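PDB 5X9J: PrhC from Penicillium brasilianum, which acts as an isomerase in the biosynthesis of paraherquonin, a fungal meroterpenoid with a highly congested hexacyclic skeleton. Local coordinates for residues Asp155-Asn158 / Arg159-Ala162. Sequence-based numbering, arbitrary orientation.
Sequences DLMN and RLAA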
loop_
_atom_site.group_PDB
_atom_site.type_symbol
_atom_site.label_atom_id
_atom_site.label_comp_id
_atom_site.label_asym_id
_atom_site.label_seq_id
_atom_site.Cartn_x
_atom_site.Cartn_y
_atom_site.Cartn_z
ATOM N N ASP B 155 -13.453 -9.457 -3.513
ATOM C CA ASP B 155 -14.357 -9.808 -4.606
ATOM C C ASP B 155 -13.954 -11.135 -5.238
ATOM O O ASP B 155 -14.812 -11.965 -5.556
ATOM C CB ASP B 155 -14.376 -8.708 -5.673
ATOM C CG ASP B 155 -15.157 -7.462 -5.243
ATOM O OD1 ASP B 155 -15.924 -7.532 -4.250
ATOM O OD2 ASP B 155 -15.008 -6.407 -5.914
ATOM N N LEU B 156 -12.648 -11.355 -5.424
ATOM C CA LEU B 156 -12.184 -12.648 -5.921
ATOM C C LEU B 156 -12.586 -13.768 -4.971
ATOM O O LEU B 156 -13.128 -14.793 -5.400
ATOM C CB LEU B 156 -10.669 -12.639 -6.122
ATOM C CG LEU B 156 -10.078 -14.023 -6.455
ATOM C CD1 LEU B 156 -10.631 -14.565 -7.785
ATOM C CD2 LEU B 156 -8.568 -13.983 -6.493
ATOM N N MET B 157 -12.340 -13.577 -3.668
ATOM C CA MET B 157 -12.696 -14.596 -2.685
ATOM C C MET B 157 -14.191 -14.887 -2.700
ATOM O O MET B 157 -14.604 -16.043 -2.554
ATOM C CB MET B 157 -12.263 -14.166 -1.282
ATOM C CG MET B 157 -10.773 -13.986 -1.136
ATOM S SD MET B 157 -9.896 -15.512 -1.538
ATOM C CE MET B 157 -10.601 -16.595 -0.300
ATOM N N ASN B 158 -15.017 -13.851 -2.857
ATOM C CA ASN B 158 -16.457 -14.068 -2.949
ATOM C C ASN B 158 -16.815 -14.871 -4.199
ATOM O O ASN B 158 -17.656 -15.770 -4.146
ATOM C CB ASN B 158 -17.197 -12.727 -2.956
ATOM C CG ASN B 158 -17.154 -12.020 -1.606
ATOM O OD1 ASN B 158 -16.874 -12.624 -0.570
ATOM N ND2 ASN B 158 -17.451 -10.733 -1.619
ATOM N N ARG B 159 -16.202 -14.543 -5.340
ATOM C CA ARG B 159 -16.482 -15.289 -6.563
ATOM C C ARG B 159 -16.017 -16.736 -6.439
ATOM O O ARG B 159 -16.714 -17.653 -6.888
ATOM C CB ARG B 159 -15.825 -14.601 -7.761
ATOM C CG ARG B 159 -16.525 -13.302 -8.187
ATOM C CD ARG B 159 -15.855 -12.680 -9.419
ATOM N NE ARG B 159 -14.670 -11.911 -9.044
ATOM C CZ ARG B 159 -13.564 -11.785 -9.781
ATOM N NH1 ARG B 159 -13.449 -12.388 -10.969
ATOM N NH2 ARG B 159 -12.559 -11.050 -9.320
ATOM N N LEU B 160 -14.851 -16.955 -5.823
ATOM C CA LEU B 160 -14.364 -18.312 -5.601
ATOM C C LEU B 160 -15.286 -19.082 -4.669
ATOM O O LEU B 160 -15.550 -20.272 -4.890
ATOM C CB LEU B 160 -12.943 -18.285 -5.022
ATOM C CG LEU B 160 -11.816 -17.770 -5.918
ATOM C CD1 LEU B 160 -10.505 -17.721 -5.130
ATOM C CD2 LEU B 160 -11.666 -18.636 -7.179
ATOM N N ALA B 161 -15.772 -18.429 -3.605
ATOM C CA ALA B 161 -16.608 -19.137 -2.643
ATOM C C ALA B 161 -17.933 -19.558 -3.261
ATOM O O ALA B 161 -18.459 -20.621 -2.922
ATOM C CB ALA B 161 -16.850 -18.278 -1.400
ATOM N N ALA B 162 -18.483 -18.748 -4.168
ATOM C CA ALA B 162 -19.697 -19.150 -4.869
ATOM C C ALA B 162 -19.480 -20.399 -5.722
ATOM O O ALA B 162 -20.449 -21.085 -6.060
ATOM C CB ALA B 162 -20.205 -17.996 -5.734
#
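Arg159 folds back along its own helix toward Asp155 and Leu156, one turn earlier. A bend at chi3 (-81°) turns the guanidinium toward the preceding turn, where CD1 of Leu156 sits over one face, 4.3 Å from its plane and nearer its margin than its centre, while Leu156 CB is 4.0 Å from Arg159 NH2. Asp155 O accepts the backbone N-H of Arg159 (N to O 2.9 Å) and, lying oblique to the guanidinium, a weak second bond from Arg159 NE at 3.5 Å. Arg159 NH1 bonds to the carbonyl oxygens of Gly121 and Pro123, so an alanine here would probably leave both without this donor and uncover the side of Leu156 that the guanidinium lies against. With chi1 at 172° Leu156 CG stands opposite the backbone N, and chi2 then carries CD1 to 3.9 Å from Leu160 CG, the two side chains crossing at a slant. Leu160 N bonds to Leu156 O at 2.8 Å, and Met157 SD reaches Leu160 CD1 at 4.3 Å. This buried face of helix 150-162 packs through Leu156 on Trp83 and Leu160 on Ile86 of helix 73-86, while Met157 and Leu160 meet Leu169 of helix 167-173; Arg159 ties the helix to the turn between strands 108-119 and 124-134.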